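Local coordinates for putative uncharacterized protein (Ustilago maydis, PDB 4GNX) that probably serves as an OB-fold subunit of replication protein A, which binds single-stranded DNA, at residues G64-L72 with F100-M111; L9-A20 with L31-F41. All blocks are in the same frame, centred on the assembly; numbering follows the deposited sequence.

The two contacts sit on one OB-fold barrel, their centres about 13 Å apart. Interaction 2 (9-20 with 31-41) sets helix 14-19 over one end of the barrel and pairs strand 9-11 with the start of strand 38-50. Interaction 1 (64-72 with 100-111) pairs two barrel strands and carries most of the DNA contacts described here. They meet at the helix. Arg104 NH2 probably donates to Ala20 O, and Gly64 C lies 3.6 Å from Ile14 CG2. Ile106 of interaction 1 also packs on Ile17, Leu39 and Phe41 of interaction 2. Both reach nucleotide DT21 of chain G: interaction 1 through Ser107, interaction 2 at its margin through the side chain of Gln38.

Interaction 1 (G64-L72 with F100-M111); sequences GQIEVRQWL and FQNRRSISSGHM. With nucleotides of chain G.
Val68 and Arg69 of strand 65-71 pair with Ile106 and Ser107 of strand 103-108 in a parallel register. This is the parallel strand pair that closes an OB-fold barrel. Arg69 N donates to Ile106 O at 3.0 Å. Arg69 O accepts from Ser108 N, and Glu67 O from Ile106 N at 2.9 Å.

The two faces differ. On the barrel interior, Val68 CB packs on Ile106 CB at 3.7 Å. Val68 also meets Met111 tip to tip, CG1 to CE, beyond the corner at Gly109. Ser108 OG is hydrogen-bonded to Leu94 O on strand 90-100.

The other face meets DNA of chain G. Phe100 has CG between its backbone N and carbonyl carbon (chi1 58°), which turns its ring to the DT25 base. DT25 C2 lies over one face, offset toward the rim, with the two rings nearly parallel. Arg103 CB lies over the opposite face. DT25 O2 also sits above one face of the Arg69 guanidinium. Ser105 OG lies at the edge of that group, 3.2 Å from Arg69 NH1. The Trp71 ring lies along the DT23 backbone, with OP1 above one face, and also packs on a thymine base of the bound DNA. Bases against aromatic rings, as at Phe100 and Trp71, are characteristic of OB-folds that bind single strands. Ser107 gives a direct polar contact with a base: its OG donates a hydrogen bond to DT21 O2 at 2.7 Å.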
loop_
_atom_site.group_PDB
_atom_site.type_symbol
_atom_site.label_atom_id
_atom_site.label_comp_id
_atom_site.label_asym_id
_atom_site.label_seq_id
_atom_site.Cartn_x
_atom_site.Cartn_y
_atom_site.Cartn_z
ATOM N N GLY B 64 23.674 -4.006 -9.219
ATOM C CA GLY B 64 25.024 -3.427 -9.192
ATOM C C GLY B 64 25.645 -3.783 -7.853
ATOM O O GLY B 64 24.992 -4.437 -7.037
ATOM N N GLN B 65 26.885 -3.354 -7.623
ATOM C CA GLN B 65 27.623 -3.652 -6.403
ATOM C C GLN B 65 28.119 -2.362 -5.741
ATOM O O GLN B 65 28.500 -1.425 -6.418
ATOM C CB GLN B 65 28.777 -4.589 -6.752
ATOM C CG GLN B 65 29.761 -4.913 -5.634
ATOM C CD GLN B 65 30.765 -3.796 -5.393
ATOM O OE1 GLN B 65 31.301 -3.663 -4.293
ATOM N NE2 GLN B 65 31.018 -2.978 -6.420
ATOM N N ILE B 66 28.112 -2.302 -4.419
ATOM C CA ILE B 66 28.626 -1.125 -3.742
ATOM C C ILE B 66 29.199 -1.500 -2.389
ATOM O O ILE B 66 28.862 -2.560 -1.859
ATOM C CB ILE B 66 27.570 -0.009 -3.612
ATOM C CG1 ILE B 66 28.251 1.300 -3.241
ATOM C CG2 ILE B 66 26.494 -0.396 -2.602
ATOM C CD1 ILE B 66 27.377 2.508 -3.453
ATOM N N GLU B 67 30.100 -0.651 -1.879
ATOM C CA GLU B 67 30.656 -0.803 -0.546
ATOM C C GLU B 67 29.781 -0.096 0.444
ATOM O O GLU B 67 29.366 1.033 0.216
ATOM C CB GLU B 67 32.043 -0.197 -0.437
ATOM C CG GLU B 67 33.155 -1.215 -0.397
ATOM C CD GLU B 67 33.713 -1.495 -1.780
ATOM O OE1 GLU B 67 34.554 -0.684 -2.261
ATOM O OE2 GLU B 67 33.317 -2.528 -2.380
ATOM N N VAL B 68 29.499 -0.775 1.545
ATOM C CA VAL B 68 28.916 -0.116 2.704
ATOM C C VAL B 68 29.803 -0.304 3.935
ATOM O O VAL B 68 30.092 -1.430 4.342
ATOM C CB VAL B 68 27.425 -0.493 2.934
ATOM C CG1 VAL B 68 27.027 -1.739 2.144
ATOM C CG2 VAL B 68 27.095 -0.591 4.421
ATOM N N ARG B 69 30.287 0.802 4.487
ATOM C CA ARG B 69 31.085 0.701 5.681
ATOM C C ARG B 69 30.324 1.248 6.860
ATOM O O ARG B 69 29.697 2.313 6.772
ATOM C CB ARG B 69 32.451 1.345 5.519
ATOM C CG ARG B 69 32.459 2.727 4.917
ATOM C CD ARG B 69 33.898 3.214 4.764
ATOM N NE ARG B 69 34.702 2.335 3.909
ATOM C CZ ARG B 69 34.619 2.294 2.580
ATOM N NH1 ARG B 69 33.766 3.080 1.932
ATOM N NH2 ARG B 69 35.389 1.458 1.895
ATOM N N GLN B 70 30.345 0.470 7.941
ATOM C CA GLN B 70 29.687 0.857 9.170
ATOM C C GLN B 70 30.726 1.004 10.252
ATOM O O GLN B 70 31.740 0.306 10.254
ATOM C CB GLN B 70 28.565 -0.116 9.555
ATOM C CG GLN B 70 28.981 -1.382 10.273
ATOM C CD GLN B 70 27.789 -2.169 10.786
ATOM O OE1 GLN B 70 27.874 -3.392 10.986
ATOM N NE2 GLN B 70 26.662 -1.476 11.001
ATOM N N TRP B 71 30.469 1.921 11.171
ATOM C CA TRP B 71 31.510 2.410 12.065
ATOM C C TRP B 71 31.449 1.806 13.431
ATOM O O TRP B 71 30.375 1.551 13.970
ATOM C CB TRP B 71 31.505 3.938 12.074
ATOM C CG TRP B 71 31.696 4.463 10.665
ATOM C CD1 TRP B 71 30.715 4.677 9.683
ATOM C CD2 TRP B 71 32.965 4.787 10.006
ATOM N NE1 TRP B 71 31.278 5.120 8.510
ATOM C CE2 TRP B 71 32.622 5.210 8.634
ATOM C CE3 TRP B 71 34.302 4.782 10.400
ATOM C CZ2 TRP B 71 33.591 5.603 7.727
ATOM C CZ3 TRP B 71 35.271 5.179 9.472
ATOM C CH2 TRP B 71 34.922 5.583 8.171
ATOM N N LEU B 72 32.625 1.533 13.979
ATOM C CA LEU B 72 32.743 0.912 15.279
ATOM C C LEU B 72 33.076 1.994 16.273
ATOM O O LEU B 72 33.755 2.963 15.923
ATOM C CB LEU B 72 33.863 -0.115 15.254
ATOM C CG LEU B 72 33.854 -1.048 14.050
ATOM C CD1 LEU B 72 35.229 -1.668 13.852
ATOM C CD2 LEU B 72 32.766 -2.099 14.211
ATOM N N PHE B 100 34.060 9.763 -1.968
ATOM C CA PHE B 100 35.452 10.003 -1.675
ATOM C C PHE B 100 36.142 9.710 -2.983
ATOM O O PHE B 100 35.906 8.661 -3.593
ATOM C CB PHE B 100 35.974 9.084 -0.549
ATOM C CG PHE B 100 35.835 7.585 -0.825
ATOM C CD1 PHE B 100 36.961 6.801 -1.122
ATOM C CD2 PHE B 100 34.584 6.942 -0.761
ATOM C CE1 PHE B 100 36.840 5.427 -1.362
ATOM C CE2 PHE B 100 34.466 5.572 -1.004
ATOM C CZ PHE B 100 35.595 4.814 -1.298
ATOM N N GLN B 101 36.941 10.662 -3.452
ATOM C CA GLN B 101 37.869 10.381 -4.525
ATOM C C GLN B 101 37.195 9.640 -5.682
ATOM O O GLN B 101 37.653 8.567 -6.075
ATOM C CB GLN B 101 38.981 9.500 -3.961
ATOM C CG GLN B 101 39.188 9.638 -2.455
ATOM C CD GLN B 101 40.256 8.702 -1.915
ATOM O OE1 GLN B 101 41.223 9.141 -1.284
ATOM N NE2 GLN B 101 40.088 7.401 -2.159
ATOM N N ASN B 102 36.094 10.182 -6.197
ATOM C CA ASN B 102 35.391 9.573 -7.336
ATOM C C ASN B 102 34.727 8.203 -7.057
ATOM O O ASN B 102 34.149 7.592 -7.965
ATOM C CB ASN B 102 36.333 9.489 -8.553
ATOM C CG ASN B 102 35.593 9.467 -9.881
ATOM O OD1 ASN B 102 34.571 10.143 -10.055
ATOM N ND2 ASN B 102 36.121 8.704 -10.836
ATOM N N ARG B 103 34.801 7.721 -5.814
ATOM C CA ARG B 103 34.106 6.479 -5.438
ATOM C C ARG B 103 32.871 6.737 -4.587
ATOM O O ARG B 103 32.854 7.640 -3.751
ATOM C CB ARG B 103 35.027 5.507 -4.698
ATOM C CG ARG B 103 35.974 4.700 -5.578
ATOM C CD ARG B 103 36.540 3.503 -4.808
ATOM N NE ARG B 103 37.976 3.308 -5.055
ATOM C CZ ARG B 103 38.530 2.189 -5.521
ATOM N NH1 ARG B 103 37.785 1.127 -5.805
ATOM N NH2 ARG B 103 39.841 2.132 -5.704
ATOM N N ARG B 104 31.849 5.919 -4.798
ATOM C CA ARG B 104 30.619 6.039 -4.059
ATOM C C ARG B 104 30.466 4.859 -3.144
ATOM O O ARG B 104 30.666 3.708 -3.542
ATOM C CB ARG B 104 29.438 6.029 -5.012
ATOM C CG ARG B 104 29.284 7.289 -5.805
ATOM C CD ARG B 104 28.153 7.167 -6.792
ATOM N NE ARG B 104 28.135 8.356 -7.631
ATOM C CZ ARG B 104 27.088 8.752 -8.330
ATOM N NH1 ARG B 104 25.972 8.043 -8.301
ATOM N NH2 ARG B 104 27.151 9.849 -9.050
ATOM N N SER B 105 30.072 5.142 -1.917
ATOM C CA SER B 105 29.785 4.079 -0.981
ATOM C C SER B 105 28.769 4.550 0.019
ATOM O O SER B 105 28.593 5.747 0.222
ATOM C CB SER B 105 31.056 3.630 -0.266
ATOM O OG SER B 105 31.728 4.766 0.220
ATOM N N ILE B 106 28.110 3.596 0.647
ATOM C CA ILE B 106 27.172 3.903 1.677
ATOM C C ILE B 106 27.878 3.986 3.010
ATOM O O ILE B 106 28.607 3.080 3.393
ATOM C CB ILE B 106 26.104 2.808 1.763
ATOM C CG1 ILE B 106 25.348 2.687 0.426
ATOM C CG2 ILE B 106 25.155 3.094 2.914
ATOM C CD1 ILE B 106 25.007 4.019 -0.229
ATOM N N SER B 107 27.666 5.083 3.717
ATOM C CA SER B 107 28.062 5.154 5.117
ATOM C C SER B 107 26.856 4.759 5.951
ATOM O O SER B 107 25.813 5.408 5.888
ATOM C CB SER B 107 28.520 6.552 5.479
ATOM O OG SER B 107 28.331 6.743 6.856
ATOM N N SER B 108 26.997 3.681 6.717
ATOM C CA SER B 108 25.854 3.047 7.379
ATOM C C SER B 108 25.969 3.009 8.885
ATOM O O SER B 108 27.061 2.930 9.426
ATOM C CB SER B 108 25.683 1.612 6.884
ATOM O OG SER B 108 24.742 0.892 7.674
ATOM N N GLY B 109 24.827 3.046 9.559
ATOM C CA GLY B 109 24.789 2.820 10.991
ATOM C C GLY B 109 24.119 1.497 11.251
ATOM O O GLY B 109 24.555 0.711 12.088
ATOM N N HIS B 110 23.049 1.236 10.518
ATOM C CA HIS B 110 22.267 0.060 10.801
ATOM C C HIS B 110 22.272 -0.912 9.659
ATOM O O HIS B 110 22.160 -0.535 8.474
ATOM C CB HIS B 110 20.858 0.461 11.199
ATOM C CG HIS B 110 20.801 1.622 12.174
ATOM N ND1 HIS B 110 20.795 1.447 13.517
ATOM C CD2 HIS B 110 20.744 3.002 11.956
ATOM C CE1 HIS B 110 20.735 2.653 14.124
ATOM N NE2 HIS B 110 20.702 3.602 13.168
ATOM N N MET B 111 22.413 -2.185 10.007
ATOM C CA MET B 111 22.475 -3.223 9.004
ATOM C C MET B 111 21.984 -4.514 9.602
ATOM O O MET B 111 22.617 -5.070 10.483
ATOM C CB MET B 111 23.906 -3.388 8.527
ATOM C CG MET B 111 24.030 -3.473 7.023
ATOM S SD MET B 111 25.712 -3.887 6.529
ATOM C CE MET B 111 25.413 -4.332 4.819
ATOM P P DT G 25 41.852 4.223 6.288
ATOM O OP1 DT G 25 41.210 3.742 7.538
ATOM O OP2 DT G 25 43.262 3.852 5.999
ATOM O "O5'" DT G 25 40.948 3.698 5.085
ATOM C "C5'" DT G 25 41.468 3.523 3.752
ATOM C "C4'" DT G 25 40.321 3.562 2.771
ATOM O "O4'" DT G 25 39.431 4.633 3.143
ATOM C "C3'" DT G 25 40.707 3.849 1.321
ATOM O "O3'" DT G 25 40.869 2.628 0.589
ATOM C "C2'" DT G 25 39.521 4.638 0.780
ATOM C "C1'" DT G 25 38.670 4.990 2.006
ATOM N N1 DT G 25 38.286 6.417 2.137
ATOM C C2 DT G 25 37.056 6.709 2.689
ATOM O O2 DT G 25 36.281 5.853 3.086
ATOM N N3 DT G 25 36.766 8.052 2.758
ATOM C C4 DT G 25 37.562 9.103 2.340
ATOM O O4 DT G 25 37.164 10.258 2.462
ATOM C C5 DT G 25 38.833 8.724 1.767
ATOM C C7 DT G 25 39.761 9.796 1.292
ATOM C C6 DT G 25 39.128 7.417 1.697
ATOM P P DT G 21 23.385 6.245 14.380
ATOM O OP1 DT G 21 22.620 5.095 14.930
ATOM O OP2 DT G 21 24.066 7.184 15.310
ATOM O "O5'" DT G 21 24.485 5.643 13.397
ATOM C "C5'" DT G 21 25.777 5.225 13.886
ATOM C "C4'" DT G 21 26.884 5.871 13.085
ATOM O "O4'" DT G 21 26.575 5.819 11.671
ATOM C "C3'" DT G 21 27.166 7.337 13.426
ATOM O "O3'" DT G 21 28.555 7.541 13.752
ATOM C "C2'" DT G 21 26.659 8.113 12.217
ATOM C "C1'" DT G 21 26.650 7.104 11.074
ATOM N N1 DT G 21 25.513 7.226 10.128
ATOM C C2 DT G 21 25.734 7.788 8.888
ATOM O O2 DT G 21 26.823 8.211 8.531
ATOM N N3 DT G 21 24.624 7.845 8.080
ATOM C C4 DT G 21 23.347 7.402 8.378
ATOM O O4 DT G 21 22.449 7.521 7.550
ATOM C C5 DT G 21 23.191 6.816 9.691
ATOM C C7 DT G 21 21.845 6.307 10.103
ATOM C C6 DT G 21 24.267 6.756 10.486
ATOM P P DT G 23 34.253 8.473 12.884
ATOM O OP1 DT G 23 33.404 7.521 12.115
ATOM O OP2 DT G 23 34.636 8.145 14.283
ATOM O "O5'" DT G 23 35.598 8.706 12.061
ATOM C "C5'" DT G 23 35.876 7.978 10.847
ATOM C "C4'" DT G 23 36.499 8.889 9.816
ATOM O "O4'" DT G 23 35.497 9.810 9.332
ATOM C "C3'" DT G 23 37.647 9.748 10.342
ATOM O "O3'" DT G 23 38.894 9.125 10.008
ATOM C "C2'" DT G 23 37.497 11.066 9.599
ATOM C "C1'" DT G 23 36.042 11.108 9.135
ATOM N N1 DT G 23 35.180 12.072 9.850
ATOM C C2 DT G 23 33.873 12.217 9.437
ATOM O O2 DT G 23 33.396 11.595 8.501
ATOM N N3 DT G 23 33.141 13.125 10.162
ATOM C C4 DT G 23 33.575 13.884 11.233
ATOM O O4 DT G 23 32.802 14.663 11.785
ATOM C C5 DT G 23 34.956 13.680 11.613
ATOM C C7 DT G 23 35.517 14.457 12.762
ATOM C C6 DT G 23 35.678 12.797 10.912
#

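Interaction 2 (L9-A20 with L31-F41); sequences LRPVTIRQILNA and LDGAELGQLTF. With nucleotides of chain G.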
loop_
_atom_site.group_PDB
_atom_site.type_symbol
_atom_site.label_atom_id
_atom_site.label_comp_id
_atom_site.label_asym_id
_atom_site.label_seq_id
_atom_site.Cartn_x
_atom_site.Cartn_y
_atom_site.Cartn_z
ATOM N N LEU B 9 13.764 9.238 3.667
ATOM C CA LEU B 9 14.403 7.940 3.656
ATOM C C LEU B 9 13.940 7.177 2.425
ATOM O O LEU B 9 12.874 6.559 2.414
ATOM C CB LEU B 9 14.072 7.148 4.927
ATOM C CG LEU B 9 14.557 5.691 4.913
ATOM C CD1 LEU B 9 16.073 5.649 5.005
ATOM C CD2 LEU B 9 13.889 4.839 5.989
ATOM N N ARG B 10 14.779 7.190 1.400
ATOM C CA ARG B 10 14.390 6.724 0.076
ATOM C C ARG B 10 14.759 5.282 -0.228
ATOM O O ARG B 10 15.921 4.895 -0.158
ATOM C CB ARG B 10 14.933 7.673 -0.992
ATOM C CG ARG B 10 14.478 9.100 -0.750
ATOM C CD ARG B 10 15.007 10.056 -1.806
ATOM N NE ARG B 10 14.868 9.511 -3.156
ATOM C CZ ARG B 10 15.217 10.146 -4.267
ATOM N NH1 ARG B 10 15.740 11.363 -4.223
ATOM N NH2 ARG B 10 15.053 9.533 -5.432
ATOM N N PRO B 11 13.759 4.467 -0.558
ATOM C CA PRO B 11 14.116 3.122 -0.951
ATOM C C PRO B 11 14.702 3.158 -2.395
ATOM O O PRO B 11 14.143 3.783 -3.290
ATOM C CB PRO B 11 12.770 2.398 -0.887
ATOM C CG PRO B 11 11.765 3.457 -1.290
ATOM C CD PRO B 11 12.313 4.743 -0.741
ATOM N N VAL B 12 15.836 2.502 -2.593
ATOM C CA VAL B 12 16.579 2.623 -3.826
ATOM C C VAL B 12 17.263 1.330 -4.131
ATOM O O VAL B 12 17.493 0.520 -3.237
ATOM C CB VAL B 12 17.692 3.698 -3.753
ATOM C CG1 VAL B 12 17.116 5.123 -3.703
ATOM C CG2 VAL B 12 18.637 3.425 -2.595
ATOM N N THR B 13 17.586 1.149 -5.411
ATOM C CA THR B 13 18.417 0.027 -5.847
ATOM C C THR B 13 19.836 0.521 -5.976
ATOM O O THR B 13 20.087 1.709 -6.167
ATOM C CB THR B 13 18.028 -0.469 -7.236
ATOM O OG1 THR B 13 18.299 0.582 -8.194
ATOM C CG2 THR B 13 16.541 -0.927 -7.270
ATOM N N ILE B 14 20.775 -0.401 -5.892
ATOM C CA ILE B 14 22.149 -0.013 -6.011
ATOM C C ILE B 14 22.362 0.710 -7.332
ATOM O O ILE B 14 23.132 1.694 -7.376
ATOM C CB ILE B 14 23.082 -1.215 -5.826
ATOM C CG1 ILE B 14 22.961 -1.705 -4.358
ATOM C CG2 ILE B 14 24.517 -0.841 -6.213
ATOM C CD1 ILE B 14 23.662 -3.012 -4.054
ATOM N N ARG B 15 21.653 0.276 -8.385
ATOM C CA ARG B 15 21.773 0.944 -9.686
ATOM C C ARG B 15 21.440 2.430 -9.645
ATOM O O ARG B 15 22.161 3.262 -10.249
ATOM C CB ARG B 15 20.876 0.308 -10.713
ATOM C CG ARG B 15 21.229 0.686 -12.139
ATOM C CD ARG B 15 22.195 -0.358 -12.672
ATOM N NE ARG B 15 23.567 0.126 -12.788
ATOM C CZ ARG B 15 24.650 -0.640 -12.817
ATOM N NH1 ARG B 15 24.567 -1.964 -12.702
ATOM N NH2 ARG B 15 25.833 -0.066 -12.941
ATOM N N GLN B 16 20.339 2.761 -8.953
ATOM C CA GLN B 16 19.950 4.159 -8.761
ATOM C C GLN B 16 21.004 4.891 -7.971
ATOM O O GLN B 16 21.393 6.008 -8.341
ATOM C CB GLN B 16 18.617 4.297 -8.064
ATOM C CG GLN B 16 17.390 3.998 -8.915
ATOM C CD GLN B 16 16.145 3.883 -8.047
ATOM O OE1 GLN B 16 16.111 3.101 -7.066
ATOM N NE2 GLN B 16 15.133 4.684 -8.368
ATOM N N ILE B 17 21.509 4.266 -6.912
ATOM C CA ILE B 17 22.648 4.866 -6.220
ATOM C C ILE B 17 23.750 5.196 -7.225
ATOM O O ILE B 17 24.218 6.323 -7.267
ATOM C CB ILE B 17 23.172 3.991 -5.075
ATOM C CG1 ILE B 17 22.043 3.737 -4.073
ATOM C CG2 ILE B 17 24.331 4.674 -4.387
ATOM C CD1 ILE B 17 22.360 2.684 -3.051
ATOM N N LEU B 18 24.107 4.236 -8.074
ATOM C CA LEU B 18 25.162 4.441 -9.065
ATOM C C LEU B 18 24.832 5.469 -10.152
ATOM O O LEU B 18 25.744 6.054 -10.765
ATOM C CB LEU B 18 25.539 3.102 -9.716
ATOM C CG LEU B 18 26.166 2.028 -8.811
ATOM C CD1 LEU B 18 26.274 0.688 -9.524
ATOM C CD2 LEU B 18 27.519 2.444 -8.254
ATOM N N ASN B 19 23.545 5.678 -10.419
ATOM C CA ASN B 19 23.189 6.627 -11.458
ATOM C C ASN B 19 22.853 7.987 -10.938
ATOM O O ASN B 19 22.558 8.876 -11.724
ATOM C CB ASN B 19 22.042 6.108 -12.293
ATOM C CG ASN B 19 22.468 5.005 -13.209
ATOM O OD1 ASN B 19 23.605 4.985 -13.687
ATOM N ND2 ASN B 19 21.574 4.067 -13.452
ATOM N N ALA B 20 22.897 8.157 -9.618
ATOM C CA ALA B 20 22.622 9.452 -9.005
ATOM C C ALA B 20 23.666 10.460 -9.468
ATOM O O ALA B 20 24.832 10.127 -9.648
ATOM C CB ALA B 20 22.608 9.332 -7.496
ATOM N N LEU B 31 18.758 12.250 -7.167
ATOM C CA LEU B 31 18.151 11.154 -7.891
ATOM C C LEU B 31 16.721 11.516 -8.243
ATOM O O LEU B 31 15.956 11.961 -7.383
ATOM C CB LEU B 31 18.201 9.867 -7.079
ATOM C CG LEU B 31 17.817 8.610 -7.864
ATOM C CD1 LEU B 31 19.031 8.079 -8.599
ATOM C CD2 LEU B 31 17.259 7.525 -6.960
ATOM N N ASP B 32 16.384 11.326 -9.519
ATOM C CA ASP B 32 15.082 11.678 -10.073
ATOM C C ASP B 32 14.675 13.110 -9.695
ATOM O O ASP B 32 13.536 13.365 -9.303
ATOM C CB ASP B 32 13.996 10.664 -9.665
ATOM C CG ASP B 32 14.352 9.208 -10.024
ATOM O OD1 ASP B 32 15.154 8.962 -10.956
ATOM O OD2 ASP B 32 13.814 8.287 -9.362
ATOM N N GLY B 33 15.605 14.049 -9.817
ATOM C CA GLY B 33 15.315 15.448 -9.500
ATOM C C GLY B 33 14.921 15.673 -8.044
ATOM O O GLY B 33 14.104 16.550 -7.734
ATOM N N ALA B 34 15.494 14.874 -7.148
ATOM C CA ALA B 34 15.256 15.034 -5.725
ATOM C C ALA B 34 16.514 14.726 -4.950
ATOM O O ALA B 34 17.286 13.844 -5.331
ATOM C CB ALA B 34 14.110 14.155 -5.272
ATOM N N GLU B 35 16.716 15.475 -3.872
ATOM C CA GLU B 35 17.830 15.277 -2.979
ATOM C C GLU B 35 17.856 13.825 -2.509
ATOM O O GLU B 35 16.815 13.258 -2.171
ATOM C CB GLU B 35 17.677 16.215 -1.789
ATOM C CG GLU B 35 18.983 16.700 -1.166
ATOM C CD GLU B 35 19.298 16.076 0.195
ATOM O OE1 GLU B 35 18.826 14.943 0.487
ATOM O OE2 GLU B 35 20.037 16.730 0.979
ATOM N N LEU B 36 19.048 13.228 -2.524
ATOM C CA LEU B 36 19.259 11.849 -2.089
ATOM C C LEU B 36 20.149 11.822 -0.860
ATOM O O LEU B 36 21.376 11.756 -0.967
ATOM C CB LEU B 36 19.917 11.031 -3.193
ATOM C CG LEU B 36 20.141 9.533 -2.945
ATOM C CD1 LEU B 36 18.842 8.765 -2.681
ATOM C CD2 LEU B 36 20.869 8.943 -4.141
ATOM N N GLY B 37 19.516 11.882 0.307
ATOM C CA GLY B 37 20.223 11.903 1.575
ATOM C C GLY B 37 20.285 10.505 2.152
ATOM O O GLY B 37 21.053 9.658 1.678
ATOM N N GLN B 38 19.474 10.265 3.176
ATOM C CA GLN B 38 19.354 8.946 3.745
ATOM C C GLN B 38 18.630 8.061 2.768
ATOM O O GLN B 38 17.748 8.527 2.055
ATOM C CB GLN B 38 18.580 8.997 5.046
ATOM C CG GLN B 38 19.446 9.179 6.269
ATOM C CD GLN B 38 18.802 8.601 7.525
ATOM O OE1 GLN B 38 19.370 7.707 8.157
ATOM N NE2 GLN B 38 17.617 9.108 7.893
ATOM N N LEU B 39 18.996 6.785 2.750
ATOM C CA LEU B 39 18.421 5.828 1.822
ATOM C C LEU B 39 18.457 4.431 2.421
ATOM O O LEU B 39 19.197 4.171 3.366
ATOM C CB LEU B 39 19.208 5.840 0.517
ATOM C CG LEU B 39 20.713 5.495 0.554
ATOM C CD1 LEU B 39 20.960 3.998 0.388
ATOM C CD2 LEU B 39 21.454 6.241 -0.540
ATOM N N THR B 40 17.675 3.528 1.850
ATOM C CA THR B 40 17.664 2.157 2.308
ATOM C C THR B 40 17.533 1.133 1.185
ATOM O O THR B 40 16.912 1.380 0.146
ATOM C CB THR B 40 16.537 1.901 3.316
ATOM O OG1 THR B 40 16.591 0.523 3.709
ATOM C CG2 THR B 40 15.139 2.222 2.717
ATOM N N PHE B 41 18.098 -0.038 1.411
ATOM C CA PHE B 41 18.040 -1.089 0.405
ATOM C C PHE B 41 18.405 -2.461 0.966
ATOM O O PHE B 41 18.925 -2.587 2.091
ATOM C CB PHE B 41 18.925 -0.739 -0.803
ATOM C CG PHE B 41 20.387 -0.726 -0.503
ATOM C CD1 PHE B 41 21.153 -1.877 -0.672
ATOM C CD2 PHE B 41 21.009 0.437 -0.081
ATOM C CE1 PHE B 41 22.509 -1.875 -0.407
ATOM C CE2 PHE B 41 22.377 0.441 0.191
ATOM C CZ PHE B 41 23.126 -0.718 0.031
ATOM P P DT G 21 23.385 6.245 14.380
ATOM O OP1 DT G 21 22.620 5.095 14.930
ATOM O OP2 DT G 21 24.066 7.184 15.310
ATOM O "O5'" DT G 21 24.485 5.643 13.397
ATOM C "C5'" DT G 21 25.777 5.225 13.886
ATOM C "C4'" DT G 21 26.884 5.871 13.085
ATOM O "O4'" DT G 21 26.575 5.819 11.671
ATOM C "C3'" DT G 21 27.166 7.337 13.426
ATOM O "O3'" DT G 21 28.555 7.541 13.752
ATOM C "C2'" DT G 21 26.659 8.113 12.217
ATOM C "C1'" DT G 21 26.650 7.104 11.074
ATOM N N1 DT G 21 25.513 7.226 10.128
ATOM C C2 DT G 21 25.734 7.788 8.888
ATOM O O2 DT G 21 26.823 8.211 8.531
ATOM N N3 DT G 21 24.624 7.845 8.080
ATOM C C4 DT G 21 23.347 7.402 8.378
ATOM O O4 DT G 21 22.449 7.521 7.550
ATOM C C5 DT G 21 23.191 6.816 9.691
ATOM C C7 DT G 21 21.845 6.307 10.103
ATOM C C6 DT G 21 24.267 6.756 10.486
#
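Arg10 and Val12 join segment 9-20 to segment 31-41 at the start of the OB-fold barrel. Strand 9-11 runs parallel to strand 38-41, and helix 14-19 covers the barrel end.

Backbone bonds hold the strands. Thr40 N donates to Arg10 O at 3.0 Å, and Val12 N to Thr40 O at 3.1 Å. Thr40 OG1 turns to Val93 O and Arg92 on strand 90-100.

Polar side-chain bonds centre on Arg10, a buried residue. Its chain bends at chi3 (45°) and brings the guanidinium edge against carbonyls of residues 31-35, which lie near its plane. NH1 donates to Glu35 O at 3.0 Å and weakly to Ala34 O. Leu36 CD1 lies over one guanidinium face. Thr13 and Gln16 form a capping box that starts the helix.

Apolar contacts join the helix and Val12 to segment 31-41. Leu31 CD2 lies against Gln16 CB and Val12 CG1. Ile17 CD1 touches Leu39 CD1 and Phe41 CE2, both at 3.9 Å. Ala20 CB packs on Leu36 CD2 at 3.8 Å.

Leu31 O is shared by three donors. It accepts from Ala34 N within the turn, and from Arg10 NH1 and NH2, end-on at 3.2 Å each. NH2 comes from above the carbonyl plane (66°), while NH1 is tilted 24° from it.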